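Long-range contacts in amino acid adenylation domain-containing protein (Bacillus stratosphericus LAMA 585, PDB 6ULY), which activates a keto acid as its acyl adenylate, serving as the adenylation domain of a nonribosomal peptide synthetase module that probably works in depsipeptide synthesis: residues L3-D8 and G389-I394; N30-I35 and Q44-L49; S76-M81 and Q241-T246; E472-A477 and T485-A490; D501-F506 and S537-V542. All blocks are in the same frame, centred on the assembly; numbering follows the deposited sequence.

Contact 1. Residues L3-D8 and G389-I394; sequences LSYGGD and GITIRI
Ser-4 and Ile-392 form the antiparallel hydrogen-bonded pair in the middle of this contact, where the short N-terminal strand 3-5 is laid along the edge of strand 391-395. Ser-4 N reaches Ile-392 O at 2.8 Å, and Ile-392 N returns to Ser-4 O at 2.8 Å. The ladder outlasts the strand: Gly-6 N meets Ile-390 O at 2.9 Å, nearly along the C=O axis, and Gly-389 N closes on Gly-7 O at 2.8 Å. Gly-7 and Gly-389 both adopt positive phi values (95° and 94°), backbone angles at which a side chain would press on the preceding carbonyl O.

The face bearing Ser-4 and Ile-392 is the tightly packed one. Both residues are buried and touch Pro-386; Ile-392 also packs on Val-410, Ile-412 and Val-341, while Ser-4 OG is bonded to Gly-449 O.

On the face of Leu-3, Tyr-5, Thr-391 and Arg-393 the packing is looser and more open to solvent. Thr-391 divides its branches there: CG2 meets Leu-3 CD2 at 3.8 Å, whereas OG1, placed beside its own backbone N (chi1 -49°), comes to 3.1 Å from Tyr-5 CD1, at a slant to the ring. One face of the Tyr-5 ring has Gly-7 N near its rim. Arg-393 leads its guanidinium away, toward Gln-411 and a cation-pi contact with Trp-437. The N-terminal strand is therefore held chiefly by main-chain hydrogen bonds, with apolar burial on one face and sparse, mixed side-chain contacts on the other.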
# COMPACT_ATOMS: atom_id res chain seq x y z
N LEU A 3 -11.68 27.34 -0.11
CA LEU A 3 -10.50 27.55 -0.94
C LEU A 3 -9.79 28.79 -0.42
O LEU A 3 -10.34 29.89 -0.47
CB LEU A 3 -10.86 27.71 -2.42
CG LEU A 3 -9.68 27.93 -3.37
CD1 LEU A 3 -9.96 27.30 -4.73
CD2 LEU A 3 -9.36 29.40 -3.52
N SER A 4 -8.56 28.61 0.07
CA SER A 4 -7.80 29.67 0.73
C SER A 4 -6.46 29.86 0.04
O SER A 4 -5.69 28.90 -0.10
CB SER A 4 -7.60 29.35 2.21
OG SER A 4 -6.91 30.39 2.87
N TYR A 5 -6.17 31.09 -0.36
CA TYR A 5 -4.92 31.46 -0.99
C TYR A 5 -4.07 32.26 -0.02
O TYR A 5 -4.58 33.17 0.65
CB TYR A 5 -5.17 32.28 -2.26
CG TYR A 5 -3.93 32.71 -3.01
CD1 TYR A 5 -2.98 31.79 -3.41
CD2 TYR A 5 -3.73 34.04 -3.36
CE1 TYR A 5 -1.85 32.17 -4.11
CE2 TYR A 5 -2.61 34.44 -4.06
CZ TYR A 5 -1.68 33.50 -4.44
OH TYR A 5 -0.56 33.89 -5.14
N GLY A 6 -2.78 31.93 0.05
CA GLY A 6 -1.88 32.60 0.96
C GLY A 6 -1.33 33.92 0.47
O GLY A 6 -0.55 34.55 1.19
N GLY A 7 -1.71 34.35 -0.73
CA GLY A 7 -1.22 35.60 -1.28
C GLY A 7 -0.02 35.40 -2.19
O GLY A 7 0.63 34.35 -2.21
N ASP A 8 0.29 36.45 -2.94
CA ASP A 8 1.38 36.38 -3.90
C ASP A 8 2.71 36.18 -3.19
O ASP A 8 3.00 36.82 -2.17
CB ASP A 8 1.44 37.64 -4.75
CG ASP A 8 0.23 37.79 -5.65
OD1 ASP A 8 -0.43 38.86 -5.59
OD2 ASP A 8 -0.08 36.84 -6.39
N GLY A 389 1.93 31.94 -1.72
CA GLY A 389 2.13 31.09 -2.86
C GLY A 389 1.29 29.83 -2.88
O GLY A 389 1.13 29.22 -3.94
N ILE A 390 0.74 29.43 -1.73
CA ILE A 390 0.02 28.18 -1.60
C ILE A 390 -1.48 28.45 -1.64
O ILE A 390 -1.97 29.42 -1.04
CB ILE A 390 0.40 27.45 -0.30
CG1 ILE A 390 1.88 27.05 -0.31
CG2 ILE A 390 -0.50 26.24 -0.09
CD1 ILE A 390 2.20 25.87 -1.18
N THR A 391 -2.21 27.61 -2.36
CA THR A 391 -3.66 27.57 -2.30
C THR A 391 -4.08 26.22 -1.75
O THR A 391 -3.57 25.18 -2.19
CB THR A 391 -4.30 27.81 -3.67
OG1 THR A 391 -3.72 28.96 -4.29
CG2 THR A 391 -5.79 28.05 -3.51
N ILE A 392 -4.99 26.23 -0.78
CA ILE A 392 -5.56 25.01 -0.23
C ILE A 392 -7.04 24.98 -0.57
O ILE A 392 -7.69 26.03 -0.62
CB ILE A 392 -5.36 24.93 1.30
CG1 ILE A 392 -3.89 25.19 1.65
CG2 ILE A 392 -5.82 23.57 1.81
CD1 ILE A 392 -3.60 25.12 3.11
N ARG A 393 -7.56 23.79 -0.82
CA ARG A 393 -8.99 23.61 -0.98
C ARG A 393 -9.41 22.29 -0.35
O ARG A 393 -8.59 21.39 -0.16
CB ARG A 393 -9.42 23.68 -2.46
CG ARG A 393 -9.08 22.45 -3.28
CD ARG A 393 -9.73 22.52 -4.66
NE ARG A 393 -9.49 21.31 -5.46
CZ ARG A 393 -9.93 21.13 -6.69
NH1 ARG A 393 -10.65 22.07 -7.30
NH2 ARG A 393 -9.66 20.00 -7.33
N ILE A 394 -10.69 22.21 -0.02
CA ILE A 394 -11.30 21.02 0.56
C ILE A 394 -12.38 20.55 -0.41
O ILE A 394 -13.26 21.33 -0.79
CB ILE A 394 -11.90 21.31 1.95
CG1 ILE A 394 -10.90 22.08 2.82
CG2 ILE A 394 -12.35 20.03 2.61
CD1 ILE A 394 -9.66 21.30 3.22

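Contact 2. Residues N30-I35 and Q44-L49; sequences NGLTYI and QSYAQL. With SO4 (sulfate ion), chain F.
Gly-31 presses its CA onto the ring of Tyr-46, 3.4 Å from the centroid of that ring and only 9° off its normal, a CH-pi contact. The lack of a side chain on this glycine also lets its backbone come close to that of Ser-45. Just beside it, Tyr-46 N donates to Asn-30 O at 3.0 Å, almost straight and onto an in-plane lone pair. Leu-32 and Gln-44 exchange two backbone bonds: Leu-32 N stands 2.8 Å from Gln-44 O, above the plane of that carbonyl, and Gln-44 N reaches back to Leu-32 O. Their side chains run side by side. CD1 of Leu-32 continues to Leu-49 CD2 at 3.6 Å, while the Gln-44 chain, extended with CG opposite the backbone N (chi1 -176°), brings OE1 to Tyr-34 OH at 2.7 Å. Tyr-34 donates this bond, with ring and amide planes 62° apart.

A second shell fixes these groups. Gln-44 NE2 is held by Asp-52 and Thr-83, which fixes the rotation of its amide, and Cys-239 O and Gln-241 tie down Tyr-46 OH. A capping box secures the helix start, with Gln-48 N on Ser-45 OG at 2.8 Å and Ser-45 N on Gln-48 OE1 at 3.1 Å; Gln-48 NE2 also donates to a sulfate ion, probably from the crystallisation liquor.

The contact lies at the open end of the hairpin of strands 31-35 and 41-45, where the second strand passes directly into helix 46-62. Strand 240-243 flanks strand 31-35 on its other edge, and helix 78-91 packs on Tyr-34, Gln-44 and Leu-49.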
# COMPACT_ATOMS: atom_id res chain seq x y z
N ASN A 30 27.55 34.04 10.87
CA ASN A 30 26.78 33.00 11.52
C ASN A 30 27.13 31.64 10.93
O ASN A 30 27.90 31.52 9.98
CB ASN A 30 25.29 33.30 11.38
CG ASN A 30 24.89 34.58 12.08
OD1 ASN A 30 25.54 35.00 13.03
ND2 ASN A 30 23.82 35.21 11.60
N GLY A 31 26.55 30.60 11.51
CA GLY A 31 26.73 29.25 11.01
C GLY A 31 26.08 28.21 11.88
O GLY A 31 25.07 28.48 12.55
N LEU A 32 26.65 27.02 11.89
CA LEU A 32 26.09 25.87 12.59
C LEU A 32 26.87 25.57 13.86
O LEU A 32 28.09 25.80 13.93
CB LEU A 32 26.09 24.64 11.68
CG LEU A 32 25.25 24.75 10.41
CD1 LEU A 32 26.12 24.56 9.17
CD2 LEU A 32 24.11 23.74 10.44
N THR A 33 26.16 25.06 14.86
CA THR A 33 26.78 24.54 16.07
C THR A 33 26.17 23.18 16.37
O THR A 33 24.95 23.08 16.56
CB THR A 33 26.58 25.49 17.26
OG1 THR A 33 26.58 26.85 16.80
CG2 THR A 33 27.70 25.32 18.26
N TYR A 34 27.00 22.15 16.40
CA TYR A 34 26.57 20.78 16.64
C TYR A 34 26.83 20.43 18.10
O TYR A 34 27.97 20.50 18.57
CB TYR A 34 27.32 19.82 15.72
CG TYR A 34 27.20 20.20 14.26
CD1 TYR A 34 26.12 19.78 13.50
CD2 TYR A 34 28.17 20.99 13.65
CE1 TYR A 34 26.01 20.12 12.17
CE2 TYR A 34 28.06 21.33 12.32
CZ TYR A 34 26.97 20.90 11.58
OH TYR A 34 26.85 21.23 10.26
N ILE A 35 25.78 20.04 18.81
CA ILE A 35 25.89 19.69 20.22
C ILE A 35 26.47 18.29 20.34
O ILE A 35 26.05 17.36 19.64
CB ILE A 35 24.53 19.78 20.93
CG1 ILE A 35 23.97 21.20 20.78
CG2 ILE A 35 24.67 19.38 22.40
CD1 ILE A 35 22.73 21.48 21.60
N GLN A 44 30.73 25.30 13.16
CA GLN A 44 31.04 25.26 11.73
C GLN A 44 30.32 26.45 11.11
O GLN A 44 29.13 26.36 10.79
CB GLN A 44 30.60 23.95 11.10
CG GLN A 44 30.97 23.80 9.63
CD GLN A 44 30.18 22.68 8.94
OE1 GLN A 44 29.00 22.48 9.22
NE2 GLN A 44 30.84 21.94 8.05
N SER A 45 31.05 27.55 10.94
CA SER A 45 30.46 28.73 10.32
C SER A 45 29.96 28.39 8.92
O SER A 45 30.38 27.41 8.30
CB SER A 45 31.48 29.86 10.25
OG SER A 45 32.51 29.54 9.33
N TYR A 46 29.05 29.22 8.41
CA TYR A 46 28.61 29.05 7.03
C TYR A 46 29.78 29.16 6.07
O TYR A 46 29.78 28.51 5.01
CB TYR A 46 27.52 30.06 6.70
CG TYR A 46 26.21 29.78 7.40
CD1 TYR A 46 25.65 28.50 7.40
CD2 TYR A 46 25.53 30.79 8.08
CE1 TYR A 46 24.45 28.24 8.04
CE2 TYR A 46 24.34 30.53 8.73
CZ TYR A 46 23.80 29.25 8.70
OH TYR A 46 22.62 28.99 9.34
N ALA A 47 30.79 29.96 6.41
CA ALA A 47 32.01 30.02 5.61
C ALA A 47 32.78 28.71 5.70
O ALA A 47 33.27 28.20 4.69
CB ALA A 47 32.89 31.19 6.06
N GLN A 48 32.90 28.15 6.91
CA GLN A 48 33.54 26.85 7.06
C GLN A 48 32.75 25.76 6.34
O GLN A 48 33.34 24.88 5.69
CB GLN A 48 33.70 26.51 8.54
CG GLN A 48 34.76 27.34 9.27
CD GLN A 48 34.90 26.95 10.73
OE1 GLN A 48 34.11 27.38 11.58
NE2 GLN A 48 35.90 26.13 11.02
N LEU A 49 31.42 25.80 6.45
CA LEU A 49 30.60 24.81 5.76
C LEU A 49 30.89 24.81 4.26
O LEU A 49 31.04 23.74 3.65
CB LEU A 49 29.12 25.08 6.03
CG LEU A 49 28.10 24.23 5.26
CD1 LEU A 49 28.30 22.74 5.52
CD2 LEU A 49 26.69 24.65 5.64
S SO4 F . 39.51 25.16 9.35
O1 SO4 F . 38.20 25.71 9.52
O2 SO4 F . 39.42 23.88 8.73
O3 SO4 F . 40.29 26.04 8.53
O4 SO4 F . 40.14 25.02 10.64

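Contact 3. Residues S76-M81 and Q241-T246; sequences SSNHAM and QIRART. With SO4 (sulfate ion), chain D.
Asn-78 meets Arg-243 with its amide plane turned 83° from the guanidinium, the two side chains crossing at about a right angle. ND2 of the asparagine lies in the guanidinium plane at its edge, while Arg-243 NH2 makes a weak hydrogen bond to Asn-78 OD1 at 3.3 Å. The same amide spends its other end on the backbone, Asn-78 ND2 donating weakly to Ala-244 O at 3.0 Å. Bends at chi2 and chi3 (-66° and -42°) fold the Arg-243 chain back, and its NH2 has a stronger partner in Met-219 O.

Arg-245 is turned quite differently. One face of its guanidinium lies under Ser-76 O, which is 3.2 Å from NH1 but badly angled for a bond, and under Ser-77 CA. Its edge points to a sulfate ion: Arg-245 NE donates to sulfate O2 at 3.0 Å, and Arg-245 NH2 donates to sulfate O1, also at 3.0 Å. Backbone amides grip the same ion from the helix side, with His-79 N at 2.7 Å from sulfate O3 and Asn-78 N on sulfate O2. Ser-77 caps the helix, accepting from Ala-80 N through OG. Although the sulfate probably comes from the crystallisation liquor, its setting is that of an anion site at a helix N-terminus, completed by an arginine.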
# COMPACT_ATOMS: atom_id res chain seq x y z
N SER A 76 24.73 9.16 10.89
CA SER A 76 24.41 9.40 12.29
C SER A 76 24.89 10.76 12.77
O SER A 76 24.38 11.25 13.79
CB SER A 76 25.03 8.31 13.17
OG SER A 76 26.44 8.29 13.04
N SER A 77 25.83 11.38 12.07
CA SER A 77 26.40 12.66 12.47
C SER A 77 25.75 13.79 11.68
O SER A 77 25.77 13.78 10.45
CB SER A 77 27.92 12.67 12.24
OG SER A 77 28.39 14.00 12.16
N ASN A 78 25.19 14.76 12.40
CA ASN A 78 24.68 15.96 11.75
C ASN A 78 25.77 16.70 11.00
O ASN A 78 25.56 17.16 9.87
CB ASN A 78 24.04 16.89 12.79
CG ASN A 78 22.73 16.35 13.32
OD1 ASN A 78 21.95 15.73 12.59
ND2 ASN A 78 22.47 16.58 14.61
N HIS A 79 26.96 16.82 11.61
CA HIS A 79 28.06 17.53 10.96
C HIS A 79 28.39 16.92 9.61
O HIS A 79 28.49 17.62 8.60
CB HIS A 79 29.28 17.52 11.88
CG HIS A 79 30.51 18.10 11.24
ND1 HIS A 79 30.83 19.44 11.32
CD2 HIS A 79 31.50 17.52 10.53
CE1 HIS A 79 31.97 19.65 10.68
NE2 HIS A 79 32.39 18.50 10.18
N ALA A 80 28.57 15.60 9.57
CA ALA A 80 28.91 14.95 8.32
C ALA A 80 27.77 15.04 7.30
O ALA A 80 28.02 15.19 6.10
CB ALA A 80 29.28 13.49 8.57
N MET A 81 26.52 14.97 7.76
CA MET A 81 25.39 14.96 6.83
C MET A 81 25.17 16.34 6.23
O MET A 81 24.99 16.47 5.01
CB MET A 81 24.13 14.48 7.54
CG MET A 81 22.86 14.60 6.68
SD MET A 81 21.56 13.45 7.17
CE MET A 81 21.49 13.72 8.94
N GLN A 241 22.09 28.49 13.64
CA GLN A 241 21.31 27.28 13.86
C GLN A 241 22.13 26.26 14.63
O GLN A 241 23.30 26.03 14.31
CB GLN A 241 20.81 26.69 12.52
CG GLN A 241 21.91 26.27 11.55
CD GLN A 241 21.34 25.66 10.26
OE1 GLN A 241 20.80 24.55 10.27
NE2 GLN A 241 21.47 26.38 9.16
N ILE A 242 21.52 25.66 15.65
CA ILE A 242 22.15 24.66 16.49
C ILE A 242 21.50 23.31 16.20
O ILE A 242 20.27 23.18 16.25
CB ILE A 242 22.03 25.02 17.98
CG1 ILE A 242 22.88 26.26 18.29
CG2 ILE A 242 22.47 23.86 18.86
CD1 ILE A 242 22.07 27.53 18.44
N ARG A 243 22.33 22.32 15.92
CA ARG A 243 21.88 20.97 15.61
C ARG A 243 22.21 20.04 16.77
O ARG A 243 23.34 20.04 17.26
CB ARG A 243 22.53 20.46 14.32
CG ARG A 243 21.91 21.02 13.03
CD ARG A 243 20.48 20.55 12.82
NE ARG A 243 20.29 19.14 13.14
CZ ARG A 243 19.16 18.46 12.99
NH1 ARG A 243 18.08 19.07 12.50
NH2 ARG A 243 19.10 17.18 13.32
N ALA A 244 21.22 19.27 17.21
CA ALA A 244 21.40 18.23 18.20
C ALA A 244 21.01 16.88 17.59
O ALA A 244 20.27 16.81 16.61
CB ALA A 244 20.57 18.49 19.46
N ARG A 245 21.54 15.81 18.18
CA ARG A 245 21.21 14.47 17.73
C ARG A 245 19.84 14.07 18.26
O ARG A 245 19.50 14.31 19.42
CB ARG A 245 22.26 13.47 18.19
CG ARG A 245 23.62 13.68 17.55
CD ARG A 245 24.32 12.36 17.26
NE ARG A 245 25.66 12.55 16.72
CZ ARG A 245 26.46 11.57 16.32
NH1 ARG A 245 26.06 10.31 16.40
NH2 ARG A 245 27.67 11.84 15.84
N THR A 246 19.04 13.47 17.37
CA THR A 246 17.71 13.02 17.76
C THR A 246 17.77 12.04 18.92
O THR A 246 16.97 12.11 19.86
CB THR A 246 17.01 12.37 16.56
OG1 THR A 246 17.14 13.22 15.42
CG2 THR A 246 15.53 12.14 16.86
S SO4 D . 27.42 15.58 15.17
O1 SO4 D . 28.24 14.53 14.60
O2 SO4 D . 26.05 15.14 15.28
O3 SO4 D . 27.47 16.73 14.31
O4 SO4 D . 27.89 15.94 16.46

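Contact 4. Residues E472-A477 and T485-A490; sequences EIEAIA and TSFVAA
In the C-terminal part of the domain, helix 470-477 packs across the outermost strand of a three-stranded sheet, and Ile-473, Glu-474 and Ala-477 meet Ser-486 and Val-488 at this alpha/beta interface. The short segments run at 146° with their axes 7.6 Å apart. CG2 of Ile-473 touches Val-488 CG2 at 3.9 Å, the two side chains crossing at about a right angle. On the far side of Glu-474, Ala-477 CB lies 4.0 Å from Ser-486 CB.

Between these carbon contacts Glu-474 makes two weak polar links. Its carbonyl O receives Ser-486 OG at 3.2 Å; the hydroxyl sits between the backbone N and the carbonyl carbon of its own residue (chi1 59°), where it also lies against Glu-474 CB. The glutamate chain then runs down past the outer edge of the strand, by Val-488 CG1, until OE2 stands 3.4 Å from Val-488 N, nearly in line with the N-H. Phe-487 pairs its backbone with Phe-506 in the adjacent strand, and Ile-473 also touches Leu-505 and Met-532. Because Val-488 N faces outward along the sheet edge, the carboxylate gives this amide an acceptor in place of another strand. The contact is thus mixed: beside the aliphatic Ile-473/Val-488 pair, Glu-474 offers both its carbonyl and its carboxylate through two weak bonds.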
# COMPACT_ATOMS: atom_id res chain seq x y z
N GLU A 472 -19.39 7.87 16.43
CA GLU A 472 -20.72 7.23 16.51
C GLU A 472 -20.58 5.85 17.15
O GLU A 472 -21.43 5.50 18.00
CB GLU A 472 -21.29 7.15 15.09
CG GLU A 472 -22.80 7.00 15.03
CD GLU A 472 -23.33 7.11 13.61
OE1 GLU A 472 -22.58 7.63 12.75
OE2 GLU A 472 -24.46 6.67 13.37
N ILE A 473 -19.54 5.10 16.76
CA ILE A 473 -19.24 3.75 17.33
C ILE A 473 -19.00 3.89 18.83
O ILE A 473 -19.57 3.11 19.60
CB ILE A 473 -18.04 3.10 16.62
CG1 ILE A 473 -18.33 2.86 15.13
CG2 ILE A 473 -17.62 1.81 17.33
CD1 ILE A 473 -17.15 2.40 14.32
N GLU A 474 -18.17 4.85 19.22
CA GLU A 474 -17.83 5.08 20.65
C GLU A 474 -19.09 5.46 21.44
O GLU A 474 -19.30 4.87 22.51
CB GLU A 474 -16.75 6.16 20.76
CG GLU A 474 -15.40 5.71 20.23
CD GLU A 474 -14.44 6.87 20.03
OE1 GLU A 474 -14.87 8.03 20.22
OE2 GLU A 474 -13.27 6.61 19.68
N ALA A 475 -19.90 6.40 20.96
CA ALA A 475 -21.16 6.78 21.64
C ALA A 475 -22.00 5.52 21.90
O ALA A 475 -22.46 5.36 23.04
CB ALA A 475 -21.92 7.80 20.82
N ILE A 476 -22.18 4.66 20.89
CA ILE A 476 -23.04 3.45 21.02
C ILE A 476 -22.40 2.49 22.02
O ILE A 476 -23.13 1.94 22.87
CB ILE A 476 -23.30 2.78 19.67
CG1 ILE A 476 -24.33 3.59 18.87
CG2 ILE A 476 -23.75 1.33 19.85
CD1 ILE A 476 -24.10 3.57 17.38
N ALA A 477 -21.08 2.31 21.95
CA ALA A 477 -20.35 1.46 22.92
C ALA A 477 -20.58 1.96 24.35
O ALA A 477 -20.68 1.12 25.26
CB ALA A 477 -18.88 1.41 22.57
N THR A 485 -15.57 4.60 29.30
CA THR A 485 -15.19 5.27 28.02
C THR A 485 -14.60 4.24 27.06
O THR A 485 -14.16 3.16 27.50
CB THR A 485 -14.23 6.45 28.23
OG1 THR A 485 -13.09 6.00 28.96
CG2 THR A 485 -14.88 7.63 28.93
N SER A 486 -14.59 4.61 25.77
CA SER A 486 -14.29 3.71 24.63
C SER A 486 -13.38 4.42 23.63
O SER A 486 -13.36 5.66 23.57
CB SER A 486 -15.56 3.24 23.98
OG SER A 486 -16.32 4.34 23.50
N PHE A 487 -12.64 3.63 22.85
CA PHE A 487 -11.77 4.13 21.76
C PHE A 487 -11.76 3.06 20.67
O PHE A 487 -11.35 1.92 20.94
CB PHE A 487 -10.38 4.48 22.30
CG PHE A 487 -9.40 5.05 21.29
CD1 PHE A 487 -9.42 6.40 20.97
CD2 PHE A 487 -8.45 4.24 20.69
CE1 PHE A 487 -8.51 6.93 20.05
CE2 PHE A 487 -7.55 4.77 19.77
CZ PHE A 487 -7.58 6.11 19.45
N VAL A 488 -12.22 3.43 19.48
CA VAL A 488 -12.26 2.51 18.31
C VAL A 488 -11.12 2.88 17.34
O VAL A 488 -10.92 4.07 17.06
CB VAL A 488 -13.65 2.54 17.64
CG1 VAL A 488 -14.00 3.91 17.09
CG2 VAL A 488 -13.78 1.47 16.56
N ALA A 489 -10.35 1.89 16.88
CA ALA A 489 -9.46 2.01 15.70
C ALA A 489 -9.90 0.94 14.70
O ALA A 489 -10.16 -0.19 15.13
CB ALA A 489 -8.01 1.85 16.10
N ALA A 490 -10.05 1.30 13.43
CA ALA A 490 -10.30 0.30 12.36
C ALA A 490 -9.06 -0.59 12.28
O ALA A 490 -8.03 -0.22 12.91
CB ALA A 490 -10.63 0.97 11.05

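Contact 5. Residues D501-F506 and S537-V542; sequences DELILF and SRIIPV
Leu-503 and Ile-539, Ile-504 and Ile-540, Leu-505 and Pro-541, and Phe-506 and Val-542 face one another in register along two parallel strands. The first two backbone bonds are longer than the last two. Leu-503 N lies 3.3 Å from Arg-538 O, and Ile-540 N reaches Leu-503 O only weakly, at 3.4 Å. Further on, Leu-505 N meets Ile-540 O at 2.9 Å, and Val-542 N meets Leu-505 O at 3.0 Å with a nearly straight N-H (173°). A CA-H...O contact follows, from Phe-506 CA to Val-542 O.

These are the two parallel strands of a beta-alpha-beta unit, joined through helix 514-532. That helix packs on Leu-505, Ile-539 and Pro-541, with Ile-524 and Ile-528 on Leu-505, while Ile-473 of helix 470-477 covers Leu-503 and Leu-505.

Apolar contacts differ between the faces. On the face of Leu-503 and Ile-539, Leu-503 CD1 rests near Ile-539 CG1 at 4.1 Å. On the other face Ile-504 CG2 nestles alongside Val-542 CG2 at 3.8 Å and also touches Ile-540 CG2, while the Phe-506 ring lies next to Val-542, its CE1 3.8 Å from CG1. Ile-540 and Val-542 further pack against Val-542 and Ile-540 of the second subunit.

Of polar side chains, Glu-502 bends sharply at chi2 (-97°), which folds its carboxylate back over the 3-10 turn at Ser-537 and Arg-538; the approach of Glu-502 OE2 to Ser-537 O, at 2.6 Å, is doubtful.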
# COMPACT_ATOMS: atom_id res chain seq x y z
N ASP A 501 -12.68 -6.87 7.54
CA ASP A 501 -12.42 -5.43 7.81
C ASP A 501 -13.01 -5.26 9.22
O ASP A 501 -14.25 -5.14 9.31
CB ASP A 501 -13.06 -4.53 6.76
CG ASP A 501 -12.11 -4.12 5.65
OD1 ASP A 501 -10.92 -4.49 5.73
OD2 ASP A 501 -12.56 -3.44 4.71
N GLU A 502 -12.18 -5.24 10.27
CA GLU A 502 -12.69 -5.25 11.66
C GLU A 502 -12.24 -4.01 12.44
O GLU A 502 -11.10 -3.54 12.25
CB GLU A 502 -12.19 -6.50 12.39
CG GLU A 502 -12.72 -7.80 11.80
CD GLU A 502 -13.94 -8.36 12.51
OE1 GLU A 502 -14.75 -9.03 11.84
OE2 GLU A 502 -14.07 -8.14 13.73
N LEU A 503 -13.16 -3.52 13.28
CA LEU A 503 -12.98 -2.38 14.22
C LEU A 503 -12.72 -2.97 15.62
O LEU A 503 -13.53 -3.79 16.09
CB LEU A 503 -14.21 -1.47 14.19
CG LEU A 503 -15.51 -2.06 14.74
CD1 LEU A 503 -15.73 -1.66 16.20
CD2 LEU A 503 -16.70 -1.63 13.90
N ILE A 504 -11.56 -2.61 16.25
CA ILE A 504 -11.14 -3.04 17.61
C ILE A 504 -11.63 -1.95 18.58
O ILE A 504 -11.16 -0.80 18.44
CB ILE A 504 -9.61 -3.21 17.68
CG1 ILE A 504 -9.01 -3.53 16.31
CG2 ILE A 504 -9.23 -4.25 18.72
CD1 ILE A 504 -9.59 -4.77 15.66
N LEU A 505 -12.53 -2.27 19.52
CA LEU A 505 -13.16 -1.35 20.48
C LEU A 505 -12.46 -1.50 21.84
O LEU A 505 -12.77 -2.45 22.59
CB LEU A 505 -14.67 -1.68 20.53
CG LEU A 505 -15.62 -0.57 20.97
CD1 LEU A 505 -15.54 -0.33 22.46
CD2 LEU A 505 -15.37 0.72 20.21
N PHE A 506 -11.52 -0.61 22.16
CA PHE A 506 -10.93 -0.50 23.52
C PHE A 506 -11.96 0.14 24.45
O PHE A 506 -12.70 1.04 24.04
CB PHE A 506 -9.65 0.34 23.52
CG PHE A 506 -8.53 -0.26 22.73
CD1 PHE A 506 -7.76 -1.28 23.26
CD2 PHE A 506 -8.25 0.19 21.44
CE1 PHE A 506 -6.72 -1.84 22.51
CE2 PHE A 506 -7.22 -0.37 20.70
CZ PHE A 506 -6.46 -1.38 21.24
N SER A 537 -19.45 -10.32 14.68
CA SER A 537 -18.08 -10.82 14.38
C SER A 537 -17.14 -9.66 14.00
O SER A 537 -15.93 -9.89 14.08
CB SER A 537 -18.12 -11.88 13.31
OG SER A 537 -18.69 -11.38 12.11
N ARG A 538 -17.68 -8.51 13.58
CA ARG A 538 -16.90 -7.33 13.11
C ARG A 538 -16.40 -6.48 14.29
O ARG A 538 -15.59 -5.57 14.03
CB ARG A 538 -17.76 -6.48 12.17
CG ARG A 538 -17.59 -6.82 10.70
CD ARG A 538 -18.85 -6.59 9.90
NE ARG A 538 -19.22 -7.75 9.09
CZ ARG A 538 -20.38 -7.89 8.47
NH1 ARG A 538 -21.30 -6.95 8.56
NH2 ARG A 538 -20.61 -8.98 7.75
N ILE A 539 -16.90 -6.71 15.50
CA ILE A 539 -16.53 -5.91 16.71
C ILE A 539 -15.72 -6.78 17.68
O ILE A 539 -16.21 -7.86 18.03
CB ILE A 539 -17.80 -5.35 17.39
CG1 ILE A 539 -18.62 -4.49 16.43
CG2 ILE A 539 -17.44 -4.60 18.66
CD1 ILE A 539 -20.04 -4.97 16.23
N ILE A 540 -14.52 -6.33 18.10
CA ILE A 540 -13.67 -7.05 19.09
C ILE A 540 -13.56 -6.17 20.33
O ILE A 540 -13.04 -5.04 20.20
CB ILE A 540 -12.28 -7.36 18.48
CG1 ILE A 540 -12.30 -8.63 17.63
CG2 ILE A 540 -11.22 -7.44 19.58
CD1 ILE A 540 -11.45 -8.55 16.39
N PRO A 541 -14.01 -6.60 21.53
CA PRO A 541 -13.89 -5.77 22.73
C PRO A 541 -12.60 -6.04 23.51
O PRO A 541 -12.38 -7.18 23.89
CB PRO A 541 -15.11 -6.23 23.54
CG PRO A 541 -15.16 -7.72 23.26
CD PRO A 541 -14.75 -7.84 21.80
N VAL A 542 -11.78 -5.01 23.72
CA VAL A 542 -10.50 -5.11 24.48
C VAL A 542 -10.58 -4.21 25.71
O VAL A 542 -10.76 -2.99 25.55
CB VAL A 542 -9.30 -4.74 23.59
CG1 VAL A 542 -7.98 -4.91 24.33
CG2 VAL A 542 -9.29 -5.53 22.29

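The five contacts fall into two groups and a separate edge. Contacts 2 and 3 adjoin, their centres 11 Å apart, because strands 31-35 and 240-243 are neighbours in one sheet; Thr-33 O meets Arg-243 N at 2.8 Å. Contacts 4 and 5 likewise share a three-stranded sheet in the C-terminal part, with centres 10 Å apart and Phe-487 O 2.8 Å from Phe-506 N. These two groups lie on opposite sides of the chain's centre, contacts 2 and 5 being about 53 Å apart between centres. Contact 1 touches none of the others. The bound keto acyl adenylate lies about 11 Å from the side chain of Ile-392 and about 12 Å from that of Arg-243.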